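Local coordinates for elongation factor G (Thermus thermophilus, PDB 2DY1), which binds GTP with a magnesium ion and, as a member of the elongation factor G family, probably acts as a translational GTPase in protein synthesis, at residues 384-389 against 422-427; 396-401 against 445-450; 403-408 against 438-443; 410-415 against 431-436. All blocks are in the same frame, centred on the assembly; numbering follows the deposited sequence.

Contact 1: residues 384-389 against 422-427; sequences PVALHP and ELLLWG
Val-385 and Leu-425 face each other as an antiparallel hydrogen-bonded pair at the middle of the two central strands of the domain III sheet. Val-385 N donates to Leu-425 O at 3.0 Å, and Leu-425 N returns a straighter bond to Val-385 O at 2.9 Å. Two residues along, Leu-387 N meets Leu-423 O at 2.9 Å, almost linear with an N-H...O angle of 174°. Beyond that third bond the strands part, and water 1 fills in, donating to Leu-387 O and accepting from Leu-423 N.

The tight side is the one carrying Val-385, Leu-387 and Leu-425. With CG anti to its carbonyl carbon (chi1 -71°), Leu-387 brings CD2 to 3.7 Å of Leu-425 CB, and the two side chains cross at a slant, with Phe-449 and Leu-402 closing in on Leu-387 from the next strand and the helix. On the other side the packing is more open and partly reached by solvent. There Pro-384 lays its pyrrolidine ring on one face of the Trp-426 indole, CB standing 3.4 Å from the centroid of the six-membered ring and only 7° off its normal, a CH-pi contact. Farther along this face the Glu-422 carboxylate rests against Ala-386 CB, while its OE1 accepts from Lys-453 N.

The chemistry is therefore split: backbone bonds set the pairing, aliphatic carbons seal the inner face, and the outer face carries a proline-tryptophan CH-pi contact whose indole N-H is in turn held by Glu-415.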
loop_
_atom_site.group_PDB
_atom_site.type_symbol
_atom_site.label_atom_id
_atom_site.label_comp_id
_atom_site.label_asym_id
_atom_site.label_seq_id
_atom_site.Cartn_x
_atom_site.Cartn_y
_atom_site.Cartn_z
ATOM N N PRO A 384 5.041 10.670 -6.710
ATOM C CA PRO A 384 4.150 11.673 -7.274
ATOM C C PRO A 384 4.288 11.946 -8.757
ATOM O O PRO A 384 5.381 11.881 -9.308
ATOM C CB PRO A 384 4.525 12.908 -6.480
ATOM C CG PRO A 384 6.030 12.786 -6.463
ATOM C CD PRO A 384 6.297 11.295 -6.244
ATOM N N VAL A 385 3.156 12.236 -9.378
ATOM C CA VAL A 385 3.140 12.666 -10.775
ATOM C C VAL A 385 2.133 13.808 -10.852
ATOM O O VAL A 385 1.192 13.869 -10.069
ATOM C CB VAL A 385 2.709 11.548 -11.790
ATOM C CG1 VAL A 385 3.764 10.445 -11.854
ATOM C CG2 VAL A 385 1.354 10.982 -11.428
ATOM N N ALA A 386 2.340 14.755 -11.769
ATOM C CA ALA A 386 1.366 15.822 -11.941
ATOM C C ALA A 386 0.413 15.306 -13.019
ATOM O O ALA A 386 0.856 14.719 -14.003
ATOM C CB ALA A 386 2.056 17.113 -12.401
ATOM N N LEU A 387 -0.889 15.497 -12.806
ATOM C CA LEU A 387 -1.936 15.023 -13.715
ATOM C C LEU A 387 -2.444 16.092 -14.653
ATOM O O LEU A 387 -2.678 17.225 -14.231
ATOM C CB LEU A 387 -3.160 14.541 -12.932
ATOM C CG LEU A 387 -3.252 13.289 -12.081
ATOM C CD1 LEU A 387 -4.736 12.899 -11.979
ATOM C CD2 LEU A 387 -2.482 12.181 -12.713
ATOM N N HIS A 388 -2.659 15.727 -15.915
ATOM C CA HIS A 388 -3.169 16.667 -16.906
ATOM C C HIS A 388 -4.231 16.012 -17.796
ATOM O O HIS A 388 -3.994 14.944 -18.348
ATOM C CB HIS A 388 -2.037 17.122 -17.828
ATOM C CG HIS A 388 -0.781 17.502 -17.112
ATOM N ND1 HIS A 388 -0.524 18.791 -16.694
ATOM C CD2 HIS A 388 0.288 16.762 -16.732
ATOM C CE1 HIS A 388 0.650 18.829 -16.090
ATOM N NE2 HIS A 388 1.164 17.612 -16.100
ATOM N N PRO A 389 -5.422 16.611 -17.915
ATOM C CA PRO A 389 -6.391 15.965 -18.803
ATOM C C PRO A 389 -5.856 16.182 -20.219
ATOM O O PRO A 389 -5.258 17.229 -20.510
ATOM C CB PRO A 389 -7.678 16.748 -18.557
ATOM C CG PRO A 389 -7.163 18.125 -18.136
ATOM C CD PRO A 389 -6.017 17.772 -17.224
ATOM N N GLU A 422 0.066 22.612 -9.203
ATOM C CA GLU A 422 -0.267 21.378 -9.907
ATOM C C GLU A 422 -1.197 20.445 -9.139
ATOM O O GLU A 422 -1.275 20.501 -7.912
ATOM C CB GLU A 422 1.014 20.616 -10.263
ATOM C CG GLU A 422 1.966 21.384 -11.169
ATOM C CD GLU A 422 3.102 20.521 -11.683
ATOM O OE1 GLU A 422 3.802 19.917 -10.860
ATOM O OE2 GLU A 422 3.295 20.455 -12.914
ATOM N N LEU A 423 -1.913 19.600 -9.883
ATOM C CA LEU A 423 -2.786 18.589 -9.299
ATOM C C LEU A 423 -1.910 17.333 -9.283
ATOM O O LEU A 423 -1.545 16.803 -10.334
ATOM C CB LEU A 423 -4.018 18.362 -10.175
ATOM C CG LEU A 423 -4.941 17.238 -9.703
ATOM C CD1 LEU A 423 -5.483 17.571 -8.310
ATOM C CD2 LEU A 423 -6.062 17.043 -10.684
ATOM N N LEU A 424 -1.574 16.850 -8.093
ATOM C CA LEU A 424 -0.696 15.695 -8.000
ATOM C C LEU A 424 -1.424 14.438 -7.618
ATOM O O LEU A 424 -2.364 14.470 -6.829
ATOM C CB LEU A 424 0.399 15.934 -6.963
ATOM C CG LEU A 424 1.307 17.156 -7.131
ATOM C CD1 LEU A 424 2.334 17.145 -6.018
ATOM C CD2 LEU A 424 1.991 17.128 -8.515
ATOM N N LEU A 425 -0.987 13.334 -8.213
ATOM C CA LEU A 425 -1.513 12.012 -7.887
ATOM C C LEU A 425 -0.318 11.266 -7.294
ATOM O O LEU A 425 0.757 11.213 -7.889
ATOM C CB LEU A 425 -2.007 11.274 -9.124
ATOM C CG LEU A 425 -2.622 9.888 -8.812
ATOM C CD1 LEU A 425 -3.888 10.034 -7.975
ATOM C CD2 LEU A 425 -2.948 9.188 -10.121
ATOM N N TRP A 426 -0.486 10.735 -6.091
ATOM C CA TRP A 426 0.575 9.990 -5.425
ATOM C C TRP A 426 0.222 8.520 -5.401
ATOM O O TRP A 426 -0.893 8.158 -5.014
ATOM C CB TRP A 426 0.722 10.434 -3.989
ATOM C CG TRP A 426 1.214 11.808 -3.806
ATOM C CD1 TRP A 426 0.480 12.961 -3.815
ATOM C CD2 TRP A 426 2.549 12.174 -3.477
ATOM N NE1 TRP A 426 1.285 14.027 -3.495
ATOM C CE2 TRP A 426 2.561 13.572 -3.281
ATOM C CE3 TRP A 426 3.740 11.453 -3.324
ATOM C CZ2 TRP A 426 3.723 14.270 -2.936
ATOM C CZ3 TRP A 426 4.896 12.142 -2.978
ATOM C CH2 TRP A 426 4.878 13.541 -2.787
ATOM N N GLY A 427 1.172 7.677 -5.792
ATOM C CA GLY A 427 0.939 6.244 -5.817
ATOM C C GLY A 427 2.076 5.474 -5.173
ATOM O O GLY A 427 3.027 6.074 -4.649
HETATM O O HOH W 1 -1.288 19.264 -12.779
#

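Contact 2: residues 396-401 against 445-450; sequences ARLGEA and VEVEFS
Leu-398 has its CG anti to the backbone N (chi1 -174°), which carries CD1 away from the helix toward the two valines of 445-450. Val-445 holds CG1 in the corresponding anti position (chi1 -177°), leaving CG2 beside its own backbone N, and the two methyls serve different helix residues.

CG2 does the closer work. It sits 3.5 Å from Ala-401 CB and 3.6 Å from Arg-397 CB, so the methyl rests against the CB atoms of two residues one helical turn apart. CG1 reaches instead to Leu-398 CD1 at 4.1 Å. That same leucine methyl makes a tighter contact with Val-447 CG1, 3.7 Å away, and the leucine crosses both valines at about a right angle. Val-445, in the loop before the strand, and Val-447, its first residue, both point toward the helix, while Glu-446 between them points away.

Past its CB, Arg-397 leaves the apolar patch: its extended chain takes the guanidinium to Gly-444 O, which accepts from NH1. Leu-440 of helix 430-442 packs on both Ala-401 and Val-447, closing the patch from the second helix.

Helix 392-408 thus packs on the start of edge strand 447-450 and the loop before it, as one of the two helices laid on the antiparallel sheet in the ferredoxin-like (split beta-alpha-beta) fold of domain III.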
loop_
_atom_site.group_PDB
_atom_site.type_symbol
_atom_site.label_atom_id
_atom_site.label_comp_id
_atom_site.label_asym_id
_atom_site.label_seq_id
_atom_site.Cartn_x
_atom_site.Cartn_y
_atom_site.Cartn_z
ATOM N N ALA A 396 -13.579 18.014 -18.524
ATOM C CA ALA A 396 -14.956 18.055 -18.035
ATOM C C ALA A 396 -15.362 16.798 -17.272
ATOM O O ALA A 396 -16.229 16.840 -16.396
ATOM C CB ALA A 396 -15.912 18.266 -19.196
ATOM N N ARG A 397 -14.737 15.681 -17.615
ATOM C CA ARG A 397 -15.051 14.396 -17.000
ATOM C C ARG A 397 -14.078 13.991 -15.897
ATOM O O ARG A 397 -14.346 13.040 -15.156
ATOM C CB ARG A 397 -15.019 13.285 -18.063
ATOM C CG ARG A 397 -16.071 13.334 -19.190
ATOM C CD ARG A 397 -15.795 12.195 -20.188
ATOM N NE ARG A 397 -16.744 12.140 -21.295
ATOM C CZ ARG A 397 -16.711 11.233 -22.270
ATOM N NH1 ARG A 397 -15.779 10.290 -22.283
ATOM N NH2 ARG A 397 -17.605 11.274 -23.252
ATOM N N LEU A 398 -12.967 14.704 -15.776
ATOM C CA LEU A 398 -11.929 14.313 -14.826
ATOM C C LEU A 398 -12.330 14.213 -13.368
ATOM O O LEU A 398 -12.022 13.214 -12.708
ATOM C CB LEU A 398 -10.722 15.234 -14.958
ATOM C CG LEU A 398 -9.498 14.866 -14.118
ATOM C CD1 LEU A 398 -9.020 13.445 -14.450
ATOM C CD2 LEU A 398 -8.408 15.906 -14.389
ATOM N N GLY A 399 -13.014 15.234 -12.865
ATOM C CA GLY A 399 -13.401 15.201 -11.462
ATOM C C GLY A 399 -14.149 13.946 -11.060
ATOM O O GLY A 399 -13.810 13.316 -10.055
ATOM N N GLU A 400 -15.174 13.573 -11.826
ATOM C CA GLU A 400 -15.958 12.403 -11.483
ATOM C C GLU A 400 -15.173 11.108 -11.655
ATOM O O GLU A 400 -15.327 10.165 -10.874
ATOM C CB GLU A 400 -17.247 12.374 -12.318
ATOM C CG GLU A 400 -18.047 11.088 -12.220
ATOM C CD GLU A 400 -18.526 10.757 -10.813
ATOM O OE1 GLU A 400 -18.961 9.604 -10.601
ATOM O OE2 GLU A 400 -18.476 11.634 -9.925
ATOM N N ALA A 401 -14.323 11.051 -12.672
ATOM C CA ALA A 401 -13.538 9.832 -12.882
ATOM C C ALA A 401 -12.543 9.651 -11.727
ATOM O O ALA A 401 -12.300 8.512 -11.278
ATOM C CB ALA A 401 -12.797 9.896 -14.241
ATOM N N VAL A 445 -11.810 8.694 -19.557
ATOM C CA VAL A 445 -10.995 9.887 -19.458
ATOM C C VAL A 445 -9.540 9.643 -19.791
ATOM O O VAL A 445 -8.917 8.750 -19.237
ATOM C CB VAL A 445 -11.094 10.458 -18.026
ATOM C CG1 VAL A 445 -10.311 11.765 -17.908
ATOM C CG2 VAL A 445 -12.569 10.669 -17.660
ATOM N N GLU A 446 -9.005 10.433 -20.718
ATOM C CA GLU A 446 -7.591 10.329 -21.059
ATOM C C GLU A 446 -6.809 11.353 -20.242
ATOM O O GLU A 446 -7.065 12.559 -20.325
ATOM C CB GLU A 446 -7.357 10.614 -22.553
ATOM C CG GLU A 446 -7.877 9.539 -23.486
ATOM C CD GLU A 446 -7.705 9.940 -24.940
ATOM O OE1 GLU A 446 -8.582 10.654 -25.467
ATOM O OE2 GLU A 446 -6.679 9.554 -25.522
ATOM N N VAL A 447 -5.854 10.882 -19.445
ATOM C CA VAL A 447 -5.035 11.791 -18.651
ATOM C C VAL A 447 -3.575 11.508 -18.934
ATOM O O VAL A 447 -3.221 10.415 -19.373
ATOM C CB VAL A 447 -5.277 11.618 -17.129
ATOM C CG1 VAL A 447 -6.765 11.698 -16.834
ATOM C CG2 VAL A 447 -4.684 10.300 -16.650
ATOM N N GLU A 448 -2.729 12.507 -18.718
ATOM C CA GLU A 448 -1.300 12.321 -18.930
ATOM C C GLU A 448 -0.585 12.690 -17.644
ATOM O O GLU A 448 -1.030 13.585 -16.929
ATOM C CB GLU A 448 -0.787 13.248 -20.040
ATOM C CG GLU A 448 -1.665 13.292 -21.293
ATOM C CD GLU A 448 -1.978 11.915 -21.804
ATOM O OE1 GLU A 448 -1.077 11.051 -21.761
ATOM O OE2 GLU A 448 -3.123 11.694 -22.249
ATOM N N PHE A 449 0.525 12.008 -17.373
ATOM C CA PHE A 449 1.353 12.288 -16.201
ATOM C C PHE A 449 2.616 13.039 -16.618
ATOM O O PHE A 449 3.163 12.797 -17.697
ATOM C CB PHE A 449 1.834 10.989 -15.537
ATOM C CG PHE A 449 0.739 10.093 -15.045
ATOM C CD1 PHE A 449 -0.506 10.591 -14.705
ATOM C CD2 PHE A 449 1.001 8.739 -14.833
ATOM C CE1 PHE A 449 -1.474 9.761 -14.153
ATOM C CE2 PHE A 449 0.035 7.903 -14.278
ATOM C CZ PHE A 449 -1.199 8.413 -13.936
ATOM N N SER A 450 3.080 13.948 -15.764
ATOM C CA SER A 450 4.346 14.633 -16.006
ATOM C C SER A 450 5.137 14.641 -14.693
ATOM O O SER A 450 4.594 14.360 -13.620
ATOM C CB SER A 450 4.123 16.067 -16.494
ATOM O OG SER A 450 3.542 16.874 -15.490
#

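Contact 3: residues 403-408 against 438-443; sequences RKLLEE and ERLQDY
The two helices that cover the domain III sheet meet here, and a salt-bridge network of Glu-408, Arg-439 and Asp-442 ties their sides together. Arg-439 grips the Glu-408 carboxylate side-on: NE gives a bent bond to the syn lone pair of OE2 at 2.8 Å, and NH2 a straighter one to OE1 at 2.9 Å, the two planes lying 36° apart. The bend at chi2 (59°) swings the guanidinium round to this grip, while NH1 holds Asp-442 OD2 at 3.1 Å within its own helix. All three nitrogens are thus engaged, which probably keeps the guanidinium from rotating.

Beneath the charges, Leu-405 pushes CD1 against Arg-439 CB at 3.8 Å and CD2 against Leu-440 CG at 4.0 Å. Lys-404 lays its aliphatic chain over one face of the Tyr-443 ring, CD 4.1 Å from the centroid, before NZ leaves for Glu-400.

The axes of segments 403-408 and 438-442 approach to 10.1 Å, with 124° between their directions. The polar side of the pair looks onto strand 285-294 and its end, where Val-293 bonds Glu-408 and Tyr-443 and Asp-294 takes Arg-439; the leucines face inward beneath the helices.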
loop_
_atom_site.group_PDB
_atom_site.type_symbol
_atom_site.label_atom_id
_atom_site.label_comp_id
_atom_site.label_asym_id
_atom_site.label_seq_id
_atom_site.Cartn_x
_atom_site.Cartn_y
_atom_site.Cartn_z
ATOM N N ARG A 403 -13.025 10.775 -8.722
ATOM C CA ARG A 403 -13.807 10.396 -7.543
ATOM C C ARG A 403 -13.961 8.862 -7.523
ATOM O O ARG A 403 -13.738 8.212 -6.484
ATOM C CB ARG A 403 -15.193 11.038 -7.583
ATOM C CG ARG A 403 -16.003 10.821 -6.286
ATOM C CD ARG A 403 -17.474 11.205 -6.472
ATOM N NE ARG A 403 -18.146 10.284 -7.386
ATOM C CZ ARG A 403 -18.425 9.015 -7.094
ATOM N NH1 ARG A 403 -18.108 8.520 -5.904
ATOM N NH2 ARG A 403 -18.976 8.228 -8.007
ATOM N N LYS A 404 -14.347 8.284 -8.659
ATOM C CA LYS A 404 -14.509 6.835 -8.773
ATOM C C LYS A 404 -13.179 6.115 -8.500
ATOM O O LYS A 404 -13.125 5.113 -7.788
ATOM C CB LYS A 404 -14.983 6.442 -10.182
ATOM C CG LYS A 404 -16.432 6.809 -10.519
ATOM C CD LYS A 404 -16.782 6.175 -11.868
ATOM C CE LYS A 404 -18.244 6.409 -12.240
ATOM N NZ LYS A 404 -18.491 7.819 -12.638
ATOM N N LEU A 405 -12.108 6.629 -9.092
ATOM C CA LEU A 405 -10.793 6.016 -8.926
ATOM C C LEU A 405 -10.365 5.961 -7.470
ATOM O O LEU A 405 -9.840 4.935 -7.015
ATOM C CB LEU A 405 -9.745 6.794 -9.724
ATOM C CG LEU A 405 -8.306 6.266 -9.645
ATOM C CD1 LEU A 405 -8.207 4.971 -10.460
ATOM C CD2 LEU A 405 -7.317 7.305 -10.162
ATOM N N LEU A 406 -10.579 7.052 -6.733
ATOM C CA LEU A 406 -10.169 7.082 -5.329
ATOM C C LEU A 406 -11.117 6.291 -4.437
ATOM O O LEU A 406 -10.722 5.880 -3.349
ATOM C CB LEU A 406 -10.002 8.537 -4.843
ATOM C CG LEU A 406 -8.637 9.226 -5.028
ATOM C CD1 LEU A 406 -7.647 8.658 -4.027
ATOM C CD2 LEU A 406 -8.110 9.034 -6.452
ATOM N N GLU A 407 -12.364 6.093 -4.863
ATOM C CA GLU A 407 -13.278 5.251 -4.078
ATOM C C GLU A 407 -12.771 3.826 -4.185
ATOM O O GLU A 407 -12.714 3.082 -3.196
ATOM C CB GLU A 407 -14.696 5.248 -4.652
ATOM C CG GLU A 407 -15.566 6.368 -4.229
ATOM C CD GLU A 407 -15.777 6.404 -2.728
ATOM O OE1 GLU A 407 -15.968 5.333 -2.092
ATOM O OE2 GLU A 407 -15.764 7.522 -2.194
ATOM N N GLU A 408 -12.428 3.427 -5.407
ATOM C CA GLU A 408 -11.958 2.086 -5.659
ATOM C C GLU A 408 -10.570 1.882 -5.076
ATOM O O GLU A 408 -10.256 0.808 -4.551
ATOM C CB GLU A 408 -11.957 1.854 -7.185
ATOM C CG GLU A 408 -11.564 0.499 -7.634
ATOM C CD GLU A 408 -11.765 0.350 -9.132
ATOM O OE1 GLU A 408 -12.885 -0.003 -9.571
ATOM O OE2 GLU A 408 -10.779 0.591 -9.852
ATOM N N GLU A 438 -4.673 3.831 -16.590
ATOM C CA GLU A 438 -5.503 2.915 -17.359
ATOM C C GLU A 438 -6.922 2.879 -16.830
ATOM O O GLU A 438 -7.865 2.801 -17.608
ATOM C CB GLU A 438 -4.901 1.499 -17.322
ATOM C CG GLU A 438 -3.573 1.433 -18.068
ATOM C CD GLU A 438 -2.758 0.186 -17.744
ATOM O OE1 GLU A 438 -3.341 -0.847 -17.356
ATOM O OE2 GLU A 438 -1.518 0.238 -17.910
ATOM N N ARG A 439 -7.075 2.917 -15.502
ATOM C CA ARG A 439 -8.409 2.862 -14.949
ATOM C C ARG A 439 -9.213 4.113 -15.317
ATOM O O ARG A 439 -10.405 3.996 -15.612
ATOM C CB ARG A 439 -8.348 2.649 -13.421
ATOM C CG ARG A 439 -9.699 2.273 -12.835
ATOM C CD ARG A 439 -10.225 0.996 -13.454
ATOM N NE ARG A 439 -11.263 0.367 -12.627
ATOM C CZ ARG A 439 -11.990 -0.664 -13.037
ATOM N NH1 ARG A 439 -11.803 -1.173 -14.261
ATOM N NH2 ARG A 439 -12.888 -1.219 -12.223
ATOM N N LEU A 440 -8.570 5.281 -15.301
ATOM C CA LEU A 440 -9.235 6.526 -15.685
ATOM C C LEU A 440 -9.688 6.366 -17.150
ATOM O O LEU A 440 -10.783 6.800 -17.525
ATOM C CB LEU A 440 -8.266 7.703 -15.516
ATOM C CG LEU A 440 -7.999 8.022 -14.036
ATOM C CD1 LEU A 440 -6.860 9.016 -13.863
ATOM C CD2 LEU A 440 -9.294 8.598 -13.430
ATOM N N GLN A 441 -8.856 5.722 -17.968
ATOM C CA GLN A 441 -9.219 5.473 -19.378
ATOM C C GLN A 441 -10.473 4.569 -19.449
ATOM O O GLN A 441 -11.328 4.745 -20.313
ATOM C CB GLN A 441 -8.019 4.822 -20.090
ATOM C CG GLN A 441 -8.289 4.209 -21.462
ATOM C CD GLN A 441 -7.056 3.464 -21.994
ATOM O OE1 GLN A 441 -6.451 2.621 -21.290
ATOM N NE2 GLN A 441 -6.671 3.778 -23.219
ATOM N N ASP A 442 -10.590 3.590 -18.548
ATOM C CA ASP A 442 -11.755 2.712 -18.543
ATOM C C ASP A 442 -12.996 3.519 -18.245
ATOM O O ASP A 442 -14.089 3.161 -18.686
ATOM C CB ASP A 442 -11.669 1.627 -17.463
ATOM C CG ASP A 442 -10.505 0.694 -17.648
ATOM O OD1 ASP A 442 -9.938 0.636 -18.757
ATOM O OD2 ASP A 442 -10.161 -0.014 -16.662
ATOM N N TYR A 443 -12.815 4.579 -17.459
ATOM C CA TYR A 443 -13.931 5.446 -17.069
ATOM C C TYR A 443 -14.208 6.508 -18.133
ATOM O O TYR A 443 -15.069 7.372 -17.942
ATOM C CB TYR A 443 -13.654 6.140 -15.738
ATOM C CG TYR A 443 -13.498 5.200 -14.540
ATOM C CD1 TYR A 443 -14.186 3.995 -14.485
ATOM C CD2 TYR A 443 -12.705 5.564 -13.453
ATOM C CE1 TYR A 443 -14.092 3.164 -13.354
ATOM C CE2 TYR A 443 -12.606 4.745 -12.322
ATOM C CZ TYR A 443 -13.308 3.555 -12.285
ATOM O OH TYR A 443 -13.285 2.766 -11.143
#

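Contact 4: residues 410-415 against 431-436; sequences PSLKLE and LHLATA
The turn leading from helix 392-408 into edge strand 413-416 packs here on the first turns of helix 430-442, on the side of domain III nearest the nucleotide-binding domain. His-432 is the hub. Its imidazole, carried out from the helix with CG anti to the backbone N (chi1 -176°), meets both Ser-411 and Leu-412 at its CE1 corner.

Leu-412 CD2 comes to 3.3 Å of His-432 CE1, a close approach for a methyl, and the two side chains cross at a slant. The other branch of the leucine, CD1, lies 4.1 Å from Ala-436 CB, one turn along the helix, while CD2 also reaches Leu-433 CD2 at 4.3 Å. Ser-411 OG stands 3.2 Å from His-432 CE1; its distance to NE2 is 3.4 Å, but the angle is poor and they are not hydrogen-bonded. Both groups turn instead to Asp-409, whose OD1 pairs with Ser-411 OG and whose OD2 pairs with His-432 NE2. Since ND1 bonds to His-428 N, the ring is held at both nitrogens.

The His-432 side chain is about 10 Å from that of Thr-60, a GTP-binding residue, and about 13 Å from GTP itself.

A polar ring, bonded at both nitrogens, thus packs against the Leu-412 methyl. Asp-409 and His-428 fix its orientation, and the pattern is consistent with a neutral imidazole, ND1 accepting from the backbone His-428 N and NE2 probably carrying the proton toward Asp-409.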
loop_
_atom_site.group_PDB
_atom_site.type_symbol
_atom_site.label_atom_id
_atom_site.label_comp_id
_atom_site.label_asym_id
_atom_site.label_seq_id
_atom_site.Cartn_x
_atom_site.Cartn_y
_atom_site.Cartn_z
ATOM N N PRO A 410 -8.227 3.798 -2.428
ATOM C CA PRO A 410 -7.837 4.807 -1.440
ATOM C C PRO A 410 -6.339 4.786 -1.105
ATOM O O PRO A 410 -5.887 5.531 -0.219
ATOM C CB PRO A 410 -8.726 4.468 -0.227
ATOM C CG PRO A 410 -9.876 3.720 -0.819
ATOM C CD PRO A 410 -9.212 2.860 -1.865
ATOM N N SER A 411 -5.567 3.923 -1.782
ATOM C CA SER A 411 -4.123 3.900 -1.550
ATOM C C SER A 411 -3.440 4.968 -2.408
ATOM O O SER A 411 -2.235 5.176 -2.297
ATOM C CB SER A 411 -3.508 2.525 -1.849
ATOM O OG SER A 411 -3.298 2.327 -3.241
ATOM N N LEU A 412 -4.208 5.601 -3.293
ATOM C CA LEU A 412 -3.700 6.722 -4.080
ATOM C C LEU A 412 -4.036 7.978 -3.252
ATOM O O LEU A 412 -4.948 7.942 -2.422
ATOM C CB LEU A 412 -4.451 6.846 -5.419
ATOM C CG LEU A 412 -4.182 5.745 -6.448
ATOM C CD1 LEU A 412 -5.283 5.745 -7.507
ATOM C CD2 LEU A 412 -2.809 5.981 -7.078
ATOM N N LYS A 413 -3.310 9.073 -3.466
ATOM C CA LYS A 413 -3.623 10.332 -2.774
ATOM C C LYS A 413 -3.666 11.404 -3.855
ATOM O O LYS A 413 -2.803 11.462 -4.707
ATOM C CB LYS A 413 -2.559 10.681 -1.733
ATOM C CG LYS A 413 -2.864 11.933 -0.919
ATOM C CD LYS A 413 -1.737 12.186 0.074
ATOM C CE LYS A 413 -1.687 13.634 0.512
ATOM N NZ LYS A 413 -0.292 14.012 0.894
ATOM N N LEU A 414 -4.679 12.248 -3.817
ATOM C CA LEU A 414 -4.818 13.295 -4.815
ATOM C C LEU A 414 -4.705 14.606 -4.055
ATOM O O LEU A 414 -5.400 14.791 -3.064
ATOM C CB LEU A 414 -6.194 13.160 -5.460
ATOM C CG LEU A 414 -6.582 14.043 -6.630
ATOM C CD1 LEU A 414 -5.668 13.765 -7.826
ATOM C CD2 LEU A 414 -8.034 13.757 -6.963
ATOM N N GLU A 415 -3.819 15.492 -4.500
ATOM C CA GLU A 415 -3.642 16.772 -3.817
ATOM C C GLU A 415 -3.316 17.930 -4.748
ATOM O O GLU A 415 -2.619 17.776 -5.745
ATOM C CB GLU A 415 -2.520 16.676 -2.785
ATOM C CG GLU A 415 -1.125 16.746 -3.394
ATOM C CD GLU A 415 -0.048 17.123 -2.385
ATOM O OE1 GLU A 415 -0.174 18.189 -1.741
ATOM O OE2 GLU A 415 0.931 16.357 -2.242
ATOM N N LEU A 431 4.181 0.913 -11.620
ATOM C CA LEU A 431 3.109 0.049 -12.080
ATOM C C LEU A 431 1.794 0.501 -11.477
ATOM O O LEU A 431 0.770 0.557 -12.171
ATOM C CB LEU A 431 3.406 -1.418 -11.712
ATOM C CG LEU A 431 2.267 -2.411 -11.985
ATOM C CD1 LEU A 431 1.929 -2.457 -13.477
ATOM C CD2 LEU A 431 2.670 -3.784 -11.487
ATOM N N HIS A 432 1.813 0.849 -10.193
ATOM C CA HIS A 432 0.570 1.314 -9.561
ATOM C C HIS A 432 -0.008 2.501 -10.351
ATOM O O HIS A 432 -1.190 2.504 -10.715
ATOM C CB HIS A 432 0.855 1.724 -8.112
ATOM C CG HIS A 432 -0.370 2.133 -7.347
ATOM N ND1 HIS A 432 -0.313 2.999 -6.279
ATOM C CD2 HIS A 432 -1.671 1.780 -7.481
ATOM C CE1 HIS A 432 -1.532 3.167 -5.787
ATOM N NE2 HIS A 432 -2.373 2.439 -6.499
ATOM N N LEU A 433 0.826 3.505 -10.619
ATOM C CA LEU A 433 0.363 4.700 -11.339
ATOM C C LEU A 433 -0.078 4.375 -12.762
ATOM O O LEU A 433 -1.037 4.954 -13.277
ATOM C CB LEU A 433 1.475 5.757 -11.328
ATOM C CG LEU A 433 1.699 6.379 -9.949
ATOM C CD1 LEU A 433 2.977 7.211 -9.982
ATOM C CD2 LEU A 433 0.491 7.235 -9.531
ATOM N N ALA A 434 0.595 3.423 -13.405
ATOM C CA ALA A 434 0.185 3.038 -14.747
ATOM C C ALA A 434 -1.228 2.449 -14.697
ATOM O O ALA A 434 -2.062 2.750 -15.550
ATOM C CB ALA A 434 1.181 1.996 -15.339
ATOM N N THR A 435 -1.508 1.619 -13.691
ATOM C CA THR A 435 -2.843 1.035 -13.608
ATOM C C THR A 435 -3.898 2.085 -13.296
ATOM O O THR A 435 -5.052 1.915 -13.676
ATOM C CB THR A 435 -2.938 -0.133 -12.566
ATOM O OG1 THR A 435 -2.683 0.336 -11.232
ATOM C CG2 THR A 435 -1.955 -1.242 -12.950
ATOM N N ALA A 436 -3.507 3.169 -12.631
ATOM C CA ALA A 436 -4.475 4.241 -12.324
ATOM C C ALA A 436 -4.793 5.005 -13.617
ATOM O O ALA A 436 -5.939 5.373 -13.866
ATOM C CB ALA A 436 -3.902 5.203 -11.277
#

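Overall arrangement
All four contacts lie within domain III and together assemble a four-stranded antiparallel sheet under two helices. Contact 1 forms the middle of the sheet and depends on backbone bonds; it is only partly buried, one face turned inward and the other partly exposed, whereas contacts 2, 3 and 4 are buried. Contacts 2 and 4 fasten helices 392-408 and 430-442 to edge strand 447-450 and the approach to edge strand 413-416, respectively, and carry no direct bond between their segments. Contact 3 joins the helices to each other and is the salt-bridged one. Leu-405 and Leu-412 touch between contacts 3 and 4, Leu-440 links contacts 2 and 3, and His-388 bonds Ser-450 between contacts 1 and 2.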